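Local coordinates for protein phosphodiesterase (Salpingoeca rosetta, PDB 7CJ3) that belongs to the bacteriorhodopsin-like membrane proteins and holds a retinal covalently within its helical transmembrane domain, at residues Leu39-Pro45 with Leu112-Phe116; Val51-Phe55 with Asn124-Leu128; Phe116-Ser120 with Ser174-Ser178; Glu133-Thr137 with Asp261-Lys265. One frame throughout, in Å; residues are numbered along the deposited sequence.

Contact 1: residues Leu39-Pro45 with Leu112-Phe116; sequences LIFFANP and LNLYF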
loop_
_atom_site.group_PDB
_atom_site.type_symbol
_atom_site.label_atom_id
_atom_site.label_comp_id
_atom_site.label_asym_id
_atom_site.label_seq_id
_atom_site.Cartn_x
_atom_site.Cartn_y
_atom_site.Cartn_z
ATOM N N LEU B 39 -5.139 -2.572 -26.880
ATOM C CA LEU B 39 -3.694 -2.557 -26.476
ATOM C C LEU B 39 -3.090 -3.971 -26.555
ATOM O O LEU B 39 -1.908 -4.106 -26.947
ATOM C CB LEU B 39 -3.572 -1.948 -25.077
ATOM C CG LEU B 39 -3.739 -0.428 -25.022
ATOM C CD1 LEU B 39 -3.459 0.091 -23.620
ATOM C CD2 LEU B 39 -2.834 0.265 -26.032
ATOM N N ILE B 40 -3.878 -5.015 -26.262
ATOM C CA ILE B 40 -3.424 -6.431 -26.407
ATOM C C ILE B 40 -3.295 -6.782 -27.896
ATOM O O ILE B 40 -2.225 -7.347 -28.292
ATOM C CB ILE B 40 -4.366 -7.394 -25.657
ATOM C CG1 ILE B 40 -4.125 -7.271 -24.143
ATOM C CG2 ILE B 40 -4.162 -8.848 -26.116
ATOM C CD1 ILE B 40 -5.148 -7.953 -23.281
ATOM N N PHE B 41 -4.346 -6.482 -28.668
ATOM C CA PHE B 41 -4.492 -6.887 -30.090
ATOM C C PHE B 41 -3.374 -6.232 -30.909
ATOM O O PHE B 41 -2.765 -6.932 -31.746
ATOM C CB PHE B 41 -5.908 -6.574 -30.594
ATOM C CG PHE B 41 -7.034 -7.221 -29.800
ATOM C CD1 PHE B 41 -8.331 -6.729 -29.809
ATOM C CD2 PHE B 41 -6.779 -8.356 -29.030
ATOM C CE1 PHE B 41 -9.331 -7.348 -29.065
ATOM C CE2 PHE B 41 -7.774 -8.963 -28.292
ATOM C CZ PHE B 41 -9.049 -8.460 -28.302
ATOM N N PHE B 42 -3.030 -4.966 -30.620
ATOM C CA PHE B 42 -2.027 -4.191 -31.408
ATOM C C PHE B 42 -0.621 -4.259 -30.791
ATOM O O PHE B 42 0.273 -3.640 -31.326
ATOM C CB PHE B 42 -2.514 -2.758 -31.608
ATOM C CG PHE B 42 -3.701 -2.617 -32.529
ATOM C CD1 PHE B 42 -3.595 -2.951 -33.874
ATOM C CD2 PHE B 42 -4.904 -2.092 -32.072
ATOM C CE1 PHE B 42 -4.678 -2.807 -34.732
ATOM C CE2 PHE B 42 -5.980 -1.924 -32.930
ATOM C CZ PHE B 42 -5.868 -2.291 -34.257
ATOM N N ALA B 43 -0.394 -5.009 -29.720
ATOM C CA ALA B 43 0.940 -5.096 -29.092
ATOM C C ALA B 43 1.953 -5.709 -30.062
ATOM O O ALA B 43 1.563 -6.504 -30.883
ATOM C CB ALA B 43 0.864 -5.882 -27.809
ATOM N N ASN B 44 3.220 -5.328 -29.946
ATOM C CA ASN B 44 4.403 -6.005 -30.547
ATOM C C ASN B 44 5.182 -6.655 -29.397
ATOM O O ASN B 44 5.900 -5.966 -28.658
ATOM C CB ASN B 44 5.264 -5.018 -31.358
ATOM C CG ASN B 44 6.465 -5.653 -32.033
ATOM O OD1 ASN B 44 7.006 -6.674 -31.604
ATOM N ND2 ASN B 44 6.981 -4.969 -33.031
ATOM N N PRO B 45 5.043 -7.986 -29.199
ATOM C CA PRO B 45 5.645 -8.701 -28.066
ATOM C C PRO B 45 7.178 -8.667 -28.001
ATOM O O PRO B 45 7.695 -8.640 -26.901
ATOM C CB PRO B 45 5.228 -10.164 -28.267
ATOM C CG PRO B 45 4.006 -10.096 -29.140
ATOM C CD PRO B 45 4.228 -8.889 -30.019
ATOM N N LEU B 112 1.174 -8.282 -19.062
ATOM C CA LEU B 112 0.756 -8.445 -20.484
ATOM C C LEU B 112 1.655 -7.602 -21.388
ATOM O O LEU B 112 2.296 -6.661 -20.878
ATOM C CB LEU B 112 -0.724 -8.082 -20.662
ATOM C CG LEU B 112 -1.701 -8.776 -19.723
ATOM C CD1 LEU B 112 -3.067 -8.154 -19.776
ATOM C CD2 LEU B 112 -1.793 -10.246 -20.044
ATOM N N ASN B 113 1.733 -8.023 -22.658
ATOM C CA ASN B 113 2.322 -7.286 -23.810
ATOM C C ASN B 113 1.267 -6.289 -24.302
ATOM O O ASN B 113 0.249 -6.740 -24.904
ATOM C CB ASN B 113 2.765 -8.230 -24.928
ATOM C CG ASN B 113 3.756 -9.255 -24.443
ATOM O OD1 ASN B 113 4.898 -8.942 -24.158
ATOM N ND2 ASN B 113 3.320 -10.490 -24.295
ATOM N N LEU B 114 1.495 -5.001 -24.010
ATOM C CA LEU B 114 0.579 -3.893 -24.368
ATOM C C LEU B 114 1.284 -2.964 -25.362
ATOM O O LEU B 114 2.450 -2.624 -25.159
ATOM C CB LEU B 114 0.131 -3.155 -23.105
ATOM C CG LEU B 114 -0.628 -3.991 -22.077
ATOM C CD1 LEU B 114 -0.914 -3.158 -20.831
ATOM C CD2 LEU B 114 -1.930 -4.526 -22.649
ATOM N N TYR B 115 0.566 -2.610 -26.424
ATOM C CA TYR B 115 0.941 -1.589 -27.429
ATOM C C TYR B 115 1.275 -0.298 -26.689
ATOM O O TYR B 115 0.544 0.087 -25.732
ATOM C CB TYR B 115 -0.205 -1.348 -28.414
ATOM C CG TYR B 115 0.089 -0.285 -29.432
ATOM C CD1 TYR B 115 1.186 -0.391 -30.269
ATOM C CD2 TYR B 115 -0.711 0.833 -29.531
ATOM C CE1 TYR B 115 1.465 0.580 -31.213
ATOM C CE2 TYR B 115 -0.458 1.819 -30.469
ATOM C CZ TYR B 115 0.625 1.683 -31.319
ATOM O OH TYR B 115 0.862 2.650 -32.252
ATOM N N PHE B 116 2.366 0.336 -27.130
ATOM C CA PHE B 116 2.972 1.554 -26.529
ATOM C C PHE B 116 3.617 2.386 -27.643
ATOM O O PHE B 116 3.939 1.846 -28.720
ATOM C CB PHE B 116 3.971 1.157 -25.435
ATOM C CG PHE B 116 5.198 0.440 -25.926
ATOM C CD1 PHE B 116 5.217 -0.933 -26.023
ATOM C CD2 PHE B 116 6.344 1.141 -26.284
ATOM C CE1 PHE B 116 6.370 -1.605 -26.423
ATOM C CE2 PHE B 116 7.486 0.480 -26.712
ATOM C CZ PHE B 116 7.498 -0.896 -26.779
HETATM O O HOH W 1 3.691 -3.919 -26.938
#
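The L39 side chain crosses Y115 at about a right angle. Its CD2 methyl sits 3.9 Å from Y115 CB and reaches the edge of the tyrosine ring. The contact belongs to a rhodopsin-like helical membrane domain. It joins the C-terminal end of transmembrane helix 17-41, and the turn after it, to the loop that follows helix 86-111. Y115 CG lies anti to the backbone N (chi1 178°), which carries the ring past F42, whose CB is 4.2 Å from Y115 CB. L114 fills the other part of the interface. Its CD2 packs on I40 CG1 at 3.8 Å and on L39 CB. I40 CD1 also meets L112 CD1. L39 and L114 both touch M129 of helix 128-149. Near P45, N113 OD1 is hydrogen-bonded to S48. A water weakly links N44 N and L114 O. One direct backbone bond spans the segments: Y115 N donates to L39 O at 2.9 Å, nearly straight at 174°.

Contact 2: residues Val51-Phe55 with Asn124-Leu128; sequences VFAKF and NPVWL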
loop_
_atom_site.group_PDB
_atom_site.type_symbol
_atom_site.label_atom_id
_atom_site.label_comp_id
_atom_site.label_asym_id
_atom_site.label_seq_id
_atom_site.Cartn_x
_atom_site.Cartn_y
_atom_site.Cartn_z
ATOM N N VAL B 51 11.950 -3.854 -24.109
ATOM C CA VAL B 51 11.703 -2.718 -23.173
ATOM C C VAL B 51 11.968 -3.205 -21.757
ATOM O O VAL B 51 12.726 -2.506 -21.029
ATOM C CB VAL B 51 10.295 -2.121 -23.317
ATOM C CG1 VAL B 51 9.897 -1.310 -22.101
ATOM C CG2 VAL B 51 10.204 -1.244 -24.555
ATOM N N PHE B 52 11.378 -4.344 -21.394
ATOM C CA PHE B 52 11.468 -4.935 -20.031
ATOM C C PHE B 52 12.863 -5.541 -19.823
ATOM O O PHE B 52 13.247 -5.679 -18.670
ATOM C CB PHE B 52 10.316 -5.915 -19.780
ATOM C CG PHE B 52 8.966 -5.264 -19.593
ATOM C CD1 PHE B 52 8.743 -4.361 -18.563
ATOM C CD2 PHE B 52 7.903 -5.564 -20.436
ATOM C CE1 PHE B 52 7.508 -3.750 -18.404
ATOM C CE2 PHE B 52 6.657 -4.975 -20.264
ATOM C CZ PHE B 52 6.458 -4.063 -19.254
ATOM N N ALA B 53 13.609 -5.845 -20.888
ATOM C CA ALA B 53 15.009 -6.326 -20.817
ATOM C C ALA B 53 15.978 -5.146 -20.636
ATOM O O ALA B 53 16.987 -5.314 -19.935
ATOM C CB ALA B 53 15.353 -7.131 -22.042
ATOM N N LYS B 54 15.707 -3.991 -21.244
ATOM C CA LYS B 54 16.567 -2.782 -21.112
ATOM C C LYS B 54 16.327 -2.150 -19.733
ATOM O O LYS B 54 17.237 -1.456 -19.212
ATOM C CB LYS B 54 16.259 -1.812 -22.259
ATOM C CG LYS B 54 17.120 -0.554 -22.335
ATOM C CD LYS B 54 16.549 0.556 -23.195
ATOM C CE LYS B 54 17.560 1.664 -23.445
ATOM N NZ LYS B 54 18.606 1.293 -24.445
ATOM N N PHE B 55 15.128 -2.362 -19.177
ATOM C CA PHE B 55 14.606 -1.688 -17.960
ATOM C C PHE B 55 14.032 -2.765 -17.040
ATOM O O PHE B 55 12.816 -3.044 -17.106
ATOM C CB PHE B 55 13.523 -0.681 -18.344
ATOM C CG PHE B 55 13.937 0.446 -19.267
ATOM C CD1 PHE B 55 15.099 1.173 -19.043
ATOM C CD2 PHE B 55 13.125 0.826 -20.329
ATOM C CE1 PHE B 55 15.446 2.233 -19.864
ATOM C CE2 PHE B 55 13.474 1.891 -21.149
ATOM C CZ PHE B 55 14.634 2.594 -20.914
ATOM N N ASN B 124 11.917 6.683 -25.469
ATOM C CA ASN B 124 11.408 5.994 -24.256
ATOM C C ASN B 124 9.982 5.568 -24.544
ATOM O O ASN B 124 9.314 6.160 -25.383
ATOM C CB ASN B 124 11.458 6.894 -23.008
ATOM C CG ASN B 124 12.816 6.925 -22.327
ATOM O OD1 ASN B 124 13.682 6.116 -22.626
ATOM N ND2 ASN B 124 13.015 7.851 -21.413
ATOM N N PRO B 125 9.467 4.522 -23.860
ATOM C CA PRO B 125 8.078 4.096 -24.078
ATOM C C PRO B 125 7.038 5.027 -23.430
ATOM O O PRO B 125 7.253 5.519 -22.353
ATOM C CB PRO B 125 8.020 2.680 -23.485
ATOM C CG PRO B 125 9.231 2.568 -22.556
ATOM C CD PRO B 125 10.204 3.680 -22.906
ATOM N N VAL B 126 5.927 5.239 -24.124
ATOM C CA VAL B 126 4.740 6.003 -23.675
ATOM C C VAL B 126 3.626 4.989 -23.399
ATOM O O VAL B 126 3.045 4.449 -24.350
ATOM C CB VAL B 126 4.317 7.014 -24.755
ATOM C CG1 VAL B 126 3.237 7.974 -24.262
ATOM C CG2 VAL B 126 5.509 7.773 -25.287
ATOM N N TRP B 127 3.345 4.730 -22.125
ATOM C CA TRP B 127 2.378 3.699 -21.686
ATOM C C TRP B 127 0.972 4.274 -21.834
ATOM O O TRP B 127 0.557 5.093 -20.942
ATOM C CB TRP B 127 2.658 3.298 -20.250
ATOM C CG TRP B 127 4.014 2.716 -19.995
ATOM C CD1 TRP B 127 4.892 3.104 -19.020
ATOM C CD2 TRP B 127 4.623 1.584 -20.643
ATOM N NE1 TRP B 127 6.001 2.304 -19.026
ATOM C CE2 TRP B 127 5.873 1.372 -20.017
ATOM C CE3 TRP B 127 4.237 0.716 -21.671
ATOM C CZ2 TRP B 127 6.740 0.345 -20.403
ATOM C CZ3 TRP B 127 5.105 -0.286 -22.056
ATOM C CH2 TRP B 127 6.330 -0.487 -21.422
ATOM N N LEU B 128 0.254 3.846 -22.888
ATOM C CA LEU B 128 -1.120 4.323 -23.196
ATOM C C LEU B 128 -2.104 3.818 -22.127
ATOM O O LEU B 128 -3.163 4.459 -21.889
ATOM C CB LEU B 128 -1.460 3.800 -24.590
ATOM C CG LEU B 128 -0.680 4.478 -25.726
ATOM C CD1 LEU B 128 -0.711 3.644 -27.009
ATOM C CD2 LEU B 128 -1.227 5.882 -25.977
#
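V51 points its CG1 methyl at the indole of W127, and the two side chains come from opposite directions. V51 CG1 is 3.7 Å from W127 CH2, with CZ2 close behind. CG1 lies anti to the backbone N (chi1 161°), which lets this one branch touch both the indole and P125. The same methyl is 4.0 Å from P125 CG. F55 adds a second apolar touch, with its CE2 4.1 Å from P125 CD. P125 is thus met by V51 at CG and by F55 at CD, and its own CB lies over one face of the W127 indole.

The aromatic contact is looser. The F52 ring and the six-membered ring of W127 are nearly parallel, with planes 12° apart. A large lateral offset, with centroids 5.9 Å apart, keeps them from forming a full stack. The nearest atoms are F52 CZ and W127 CH2, at 4.2 Å.

One looser van der Waals touch involves an amide: N124 OD1 is 4.0 Å from F55 CZ, with the amide and ring planes 78° apart. Beyond the segments, W127 meets Y62 edge-to-face, and F55 meets F250.

The arrangement is plain apolar packing. It lays the last turn of short helix 45-54 against strand 125-126, part of the two-stranded antiparallel hairpin at one end of this rhodopsin-like helical bundle.

Contact 3: residues Phe116-Ser120 with Ser174-Ser178; sequences FLVDS and SILPS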
loop_
_atom_site.group_PDB
_atom_site.type_symbol
_atom_site.label_atom_id
_atom_site.label_comp_id
_atom_site.label_asym_id
_atom_site.label_seq_id
_atom_site.Cartn_x
_atom_site.Cartn_y
_atom_site.Cartn_z
ATOM N N PHE B 116 2.366 0.336 -27.130
ATOM C CA PHE B 116 2.972 1.554 -26.529
ATOM C C PHE B 116 3.617 2.386 -27.643
ATOM O O PHE B 116 3.939 1.846 -28.720
ATOM C CB PHE B 116 3.971 1.157 -25.435
ATOM C CG PHE B 116 5.198 0.440 -25.926
ATOM C CD1 PHE B 116 5.217 -0.933 -26.023
ATOM C CD2 PHE B 116 6.344 1.141 -26.284
ATOM C CE1 PHE B 116 6.370 -1.605 -26.423
ATOM C CE2 PHE B 116 7.486 0.480 -26.712
ATOM C CZ PHE B 116 7.498 -0.896 -26.779
ATOM N N LEU B 117 3.778 3.680 -27.383
ATOM C CA LEU B 117 4.424 4.632 -28.317
ATOM C C LEU B 117 5.879 4.766 -27.896
ATOM O O LEU B 117 6.182 4.424 -26.747
ATOM C CB LEU B 117 3.670 5.968 -28.283
ATOM C CG LEU B 117 2.396 6.046 -29.141
ATOM C CD1 LEU B 117 1.689 4.713 -29.259
ATOM C CD2 LEU B 117 1.425 7.082 -28.594
ATOM N N VAL B 118 6.740 5.188 -28.820
ATOM C CA VAL B 118 8.147 5.597 -28.534
ATOM C C VAL B 118 8.199 7.123 -28.677
ATOM O O VAL B 118 7.718 7.630 -29.731
ATOM C CB VAL B 118 9.115 4.851 -29.467
ATOM C CG1 VAL B 118 10.551 5.200 -29.201
ATOM C CG2 VAL B 118 8.919 3.353 -29.354
ATOM N N ASP B 119 8.674 7.823 -27.631
ATOM C CA ASP B 119 8.664 9.318 -27.529
ATOM C C ASP B 119 9.805 9.884 -28.405
ATOM O O ASP B 119 10.812 9.132 -28.656
ATOM C CB ASP B 119 8.599 9.802 -26.072
ATOM C CG ASP B 119 9.829 9.610 -25.166
ATOM O OD1 ASP B 119 10.913 9.200 -25.654
ATOM O OD2 ASP B 119 9.687 9.905 -23.949
ATOM N N SER B 120 9.600 11.117 -28.911
ATOM C CA SER B 120 10.500 11.871 -29.828
ATOM C C SER B 120 11.790 12.254 -29.100
ATOM O O SER B 120 12.859 12.247 -29.747
ATOM C CB SER B 120 9.843 13.128 -30.360
ATOM O OG SER B 120 8.469 12.928 -30.679
ATOM N N SER B 174 4.165 13.754 -26.649
ATOM C CA SER B 174 5.341 12.861 -26.500
ATOM C C SER B 174 5.758 12.296 -27.864
ATOM O O SER B 174 6.881 11.738 -27.934
ATOM C CB SER B 174 5.064 11.761 -25.513
ATOM O OG SER B 174 4.412 12.273 -24.373
ATOM N N ILE B 175 4.905 12.429 -28.895
ATOM C CA ILE B 175 5.137 11.819 -30.243
ATOM C C ILE B 175 5.048 12.882 -31.345
ATOM O O ILE B 175 4.894 12.481 -32.507
ATOM C CB ILE B 175 4.153 10.660 -30.503
ATOM C CG1 ILE B 175 2.679 11.092 -30.410
ATOM C CG2 ILE B 175 4.463 9.498 -29.582
ATOM C CD1 ILE B 175 1.757 10.576 -31.511
ATOM N N LEU B 176 5.126 14.176 -31.010
ATOM C CA LEU B 176 5.239 15.282 -31.996
ATOM C C LEU B 176 6.713 15.706 -32.074
ATOM O O LEU B 176 7.494 15.364 -31.183
ATOM C CB LEU B 176 4.337 16.434 -31.562
ATOM C CG LEU B 176 2.870 16.068 -31.374
ATOM C CD1 LEU B 176 2.074 17.230 -30.749
ATOM C CD2 LEU B 176 2.241 15.618 -32.679
ATOM N N PRO B 177 7.148 16.403 -33.162
ATOM C CA PRO B 177 8.434 17.113 -33.164
ATOM C C PRO B 177 8.481 18.318 -32.195
ATOM O O PRO B 177 7.465 18.712 -31.663
ATOM C CB PRO B 177 8.626 17.603 -34.610
ATOM C CG PRO B 177 7.554 16.896 -35.431
ATOM C CD PRO B 177 6.465 16.481 -34.463
ATOM N N SER B 178 9.677 18.895 -32.040
ATOM C CA SER B 178 10.096 19.821 -30.955
ATOM C C SER B 178 9.096 20.956 -30.681
ATOM O O SER B 178 8.761 21.109 -29.495
ATOM C CB SER B 178 11.453 20.367 -31.258
ATOM O OG SER B 178 12.390 19.310 -31.269
#
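S120 grips the loop 174-178 with two hydrogen bonds, and this is the close part of the contact. Its backbone N donates to S174 O at 3.0 Å, with an N-H...O angle of 157°. Its hydroxyl OG donates to L176 O at 2.7 Å and approaches from above that carbonyl plane, 48° out of it. OG lies anti to the carbonyl carbon of S120 (chi1 -40°), and this turns the hydroxyl toward the loop. S174 O also receives a CA-H...O contact from D119, whose CB packs on S174 CB at 4.1 Å. The D119 carboxylate is used for its own turn: OD1 accepts from the backbone N of Q122 and of N124. S174 is buried, and its OG is hydrogen-bonded to G170 O in the preceding helix.

The contact joins two connections of the rhodopsin-like bundle. One is the small antiparallel hairpin that includes strand 117-118. The other is the loop between helix 153-173 and helix 178-207.

The looser side is apolar and lies toward the surface. There the CG2 methyl of I175 is met by L117, with CB at 3.8 Å and CG and CD2 at 4.0 Å. The two side chains cross obliquely. I175 CG2 is also 3.8 Å from V118 O. The V118 side chain points away from the loop, on the surface. The L176 side chain starts away from segment 116-120, although its carbonyl holds S120.

Contact 4: residues Glu133-Thr137 with Asp261-Lys265; sequences EWIIT and DYAAK. With RET (retinal), chain K; OLC ((2R)-2,3-dihydroxypropyl (9Z)-octadec-9-enoate), chain L.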
loop_
_atom_site.group_PDB
_atom_site.type_symbol
_atom_site.label_atom_id
_atom_site.label_comp_id
_atom_site.label_asym_id
_atom_site.label_seq_id
_atom_site.Cartn_x
_atom_site.Cartn_y
_atom_site.Cartn_z
ATOM N N GLU B 133 -5.928 4.773 -17.805
ATOM C CA GLU B 133 -6.257 4.828 -16.355
ATOM C C GLU B 133 -6.521 6.281 -15.892
ATOM O O GLU B 133 -7.579 6.557 -15.274
ATOM C CB GLU B 133 -5.076 4.253 -15.576
ATOM C CG GLU B 133 -5.294 4.289 -14.079
ATOM C CD GLU B 133 -4.094 4.729 -13.255
ATOM O OE1 GLU B 133 -2.948 4.437 -13.664
ATOM O OE2 GLU B 133 -4.319 5.369 -12.203
ATOM N N TRP B 134 -5.556 7.178 -16.153
ATOM C CA TRP B 134 -5.618 8.609 -15.775
ATOM C C TRP B 134 -6.897 9.251 -16.344
ATOM O O TRP B 134 -7.601 9.963 -15.568
ATOM C CB TRP B 134 -4.338 9.358 -16.187
ATOM C CG TRP B 134 -3.118 9.004 -15.378
ATOM C CD1 TRP B 134 -3.056 8.143 -14.308
ATOM C CD2 TRP B 134 -1.769 9.487 -15.574
ATOM N NE1 TRP B 134 -1.772 8.059 -13.837
ATOM C CE2 TRP B 134 -0.961 8.878 -14.587
ATOM C CE3 TRP B 134 -1.161 10.388 -16.459
ATOM C CZ2 TRP B 134 0.409 9.122 -14.495
ATOM C CZ3 TRP B 134 0.189 10.657 -16.339
ATOM C CH2 TRP B 134 0.965 9.991 -15.393
ATOM N N ILE B 135 -7.217 8.985 -17.614
ATOM C CA ILE B 135 -8.386 9.601 -18.312
ATOM C C ILE B 135 -9.716 9.053 -17.764
ATOM O O ILE B 135 -10.720 9.828 -17.776
ATOM C CB ILE B 135 -8.251 9.412 -19.835
ATOM C CG1 ILE B 135 -7.216 10.400 -20.389
ATOM C CG2 ILE B 135 -9.605 9.534 -20.547
ATOM C CD1 ILE B 135 -6.570 9.971 -21.710
ATOM N N ILE B 136 -9.756 7.796 -17.307
ATOM C CA ILE B 136 -10.972 7.228 -16.660
ATOM C C ILE B 136 -11.091 7.725 -15.219
ATOM O O ILE B 136 -12.228 8.001 -14.804
ATOM C CB ILE B 136 -10.967 5.701 -16.708
ATOM C CG1 ILE B 136 -10.975 5.200 -18.152
ATOM C CG2 ILE B 136 -12.121 5.121 -15.915
ATOM C CD1 ILE B 136 -10.633 3.725 -18.275
ATOM N N THR B 137 -9.990 7.842 -14.474
ATOM C CA THR B 137 -10.014 8.089 -13.008
ATOM C C THR B 137 -9.910 9.584 -12.632
ATOM O O THR B 137 -10.636 10.005 -11.723
ATOM C CB THR B 137 -8.913 7.273 -12.332
ATOM O OG1 THR B 137 -7.677 7.655 -12.941
ATOM C CG2 THR B 137 -9.141 5.784 -12.473
ATOM N N ASP B 261 1.030 8.167 -8.264
ATOM C CA ASP B 261 -0.307 7.629 -8.615
ATOM C C ASP B 261 -0.979 7.122 -7.336
ATOM O O ASP B 261 -2.077 7.592 -7.008
ATOM C CB ASP B 261 -0.213 6.521 -9.656
ATOM C CG ASP B 261 -1.494 6.348 -10.452
ATOM O OD1 ASP B 261 -2.526 6.913 -10.043
ATOM O OD2 ASP B 261 -1.449 5.673 -11.491
ATOM N N TYR B 262 -0.293 6.219 -6.628
ATOM C CA TYR B 262 -0.758 5.594 -5.376
ATOM C C TYR B 262 -1.078 6.690 -4.360
ATOM O O TYR B 262 -2.202 6.687 -3.807
ATOM C CB TYR B 262 0.275 4.610 -4.839
ATOM C CG TYR B 262 -0.204 3.947 -3.573
ATOM C CD1 TYR B 262 -1.239 3.029 -3.593
ATOM C CD2 TYR B 262 0.336 4.276 -2.344
ATOM C CE1 TYR B 262 -1.707 2.442 -2.427
ATOM C CE2 TYR B 262 -0.106 3.684 -1.175
ATOM C CZ TYR B 262 -1.142 2.780 -1.213
ATOM O OH TYR B 262 -1.600 2.212 -0.061
ATOM N N ALA B 263 -0.111 7.586 -4.117
ATOM C CA ALA B 263 -0.212 8.691 -3.144
ATOM C C ALA B 263 -1.467 9.507 -3.458
ATOM O O ALA B 263 -2.281 9.684 -2.544
ATOM C CB ALA B 263 1.022 9.549 -3.201
ATOM N N ALA B 264 -1.630 9.962 -4.705
ATOM C CA ALA B 264 -2.749 10.836 -5.113
ATOM C C ALA B 264 -4.077 10.215 -4.684
ATOM O O ALA B 264 -4.934 10.959 -4.138
ATOM C CB ALA B 264 -2.730 11.069 -6.601
ATOM N N LYS B 265 -4.234 8.907 -4.903
ATOM C CA LYS B 265 -5.519 8.190 -4.695
ATOM C C LYS B 265 -5.698 7.823 -3.221
ATOM O O LYS B 265 -6.752 8.173 -2.673
ATOM C CB LYS B 265 -5.611 7.007 -5.663
ATOM C CG LYS B 265 -5.495 7.493 -7.104
ATOM C CD LYS B 265 -5.967 6.504 -8.121
ATOM C CE LYS B 265 -6.357 7.116 -9.444
ATOM N NZ LYS B 265 -5.185 7.661 -10.154
HETATM C C1 RET K . 0.891 15.253 -17.862
HETATM C C2 RET K . 1.386 15.836 -19.186
HETATM C C3 RET K . 2.201 17.044 -19.047
HETATM C C4 RET K . 1.454 18.119 -18.288
HETATM C C5 RET K . 0.558 17.625 -17.186
HETATM C C6 RET K . 0.383 16.314 -16.889
HETATM C C7 RET K . -0.336 15.954 -15.658
HETATM C C8 RET K . -0.752 14.700 -15.223
HETATM C C9 RET K . -1.642 14.391 -14.152
HETATM C C10 RET K . -2.029 13.064 -13.838
HETATM C C11 RET K . -2.735 12.602 -12.720
HETATM C C12 RET K . -3.027 11.300 -12.329
HETATM C C13 RET K . -3.787 10.885 -11.223
HETATM C C14 RET K . -4.071 9.545 -11.028
HETATM C C15 RET K . -5.213 9.011 -10.292
HETATM C C16 RET K . -0.242 14.290 -18.262
HETATM C C17 RET K . 2.040 14.441 -17.239
HETATM C C18 RET K . -0.119 18.771 -16.462
HETATM C C19 RET K . -2.205 15.471 -13.280
HETATM C C20 RET K . -4.251 11.932 -10.257
HETATM C C18 OLC L . 2.852 2.585 -1.941
HETATM C C10 OLC L . 8.679 2.414 -6.791
HETATM C C9 OLC L . 9.640 2.864 -5.963
HETATM C C17 OLC L . 2.824 2.060 -3.374
HETATM C C11 OLC L . 7.821 1.199 -6.533
HETATM C C8 OLC L . 9.888 2.129 -4.667
HETATM C C24 OLC L . 19.995 -1.268 -9.866
HETATM C C16 OLC L . 3.639 0.822 -3.406
HETATM C C12 OLC L . 6.439 1.677 -6.756
HETATM C C7 OLC L . 10.867 2.885 -3.826
HETATM C C15 OLC L . 5.111 1.204 -3.251
HETATM C C13 OLC L . 5.487 1.148 -5.733
HETATM C C6 OLC L . 12.175 3.074 -4.584
HETATM C C14 OLC L . 5.740 1.901 -4.458
HETATM C C5 OLC L . 12.912 1.830 -5.011
HETATM C C4 OLC L . 13.262 2.003 -6.459
HETATM C C3 OLC L . 14.197 0.881 -6.897
HETATM C C2 OLC L . 15.584 1.003 -6.299
HETATM C C21 OLC L . 18.810 0.222 -8.351
HETATM C C1 OLC L . 16.566 0.945 -7.434
HETATM C C22 OLC L . 18.760 -1.174 -8.937
HETATM O O19 OLC L . 16.234 1.447 -8.506
HETATM O O25 OLC L . 19.838 -2.257 -10.904
HETATM O O23 OLC L . 18.679 -2.194 -7.874
HETATM O O20 OLC L . 17.876 0.294 -7.270
#
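K265 NZ is held by two carboxylates and is covalently bonded to C15 of retinal. NZ donates to D261 OD1, one turn back, at 2.8 Å as part of a salt bridge, approaching nearly in line with the C-O bond. E133 OE2 reaches NZ across the contact at 3.2 Å, a weak hydrogen bond within a salt bridge. The E133 and D261 carboxylate planes are 11° apart. E133 OE1 and D261 OD2 stand 2.9 Å apart, a close approach of two acceptors and not a hydrogen bond. D261 OD2 is also hydrogen-bonded to Y106 OH, and accepts a weak bond from W134 NE1 at 3.4 Å. This is the lysine-linked retinal site of a microbial (bacteriorhodopsin-like) rhodopsin, with the lysine on helix 250-277 facing helix 128-149. Their local axes run parallel within 7° and 13.3 Å apart, with side chains and ligand between them. The W134 indole offers one face to the polyene, C12 lying 3.6 Å above its plane. T137 OG1 bonds back to E133 O, and T137 CB packs on K265 CE at 3.9 Å.

How the contacts relate
Contacts 1, 2 and 3 lie at one end of the helical bundle, on the same side of its centre, and contact 4 lies near that centre with retinal. F116 lies in a segment of both contacts 1 and 3, and packs on contact 2, with its CZ 3.5 Å from V51 CG2. The hairpin joins contacts 2 and 3: V126 N is 2.8 Å from L117 O, a probable hydrogen bond. Centres are about 12 Å apart for contacts 1 and 2 and about 13 Å for contacts 2 and 3. Contact 4 touches none of them. Its nearest atoms are about 5 Å from contact 2. Strand 125-126 leads through W127 into helix 128-149, which carries W134 and T137 to the retinal pocket and E133 to the lysine nitrogen.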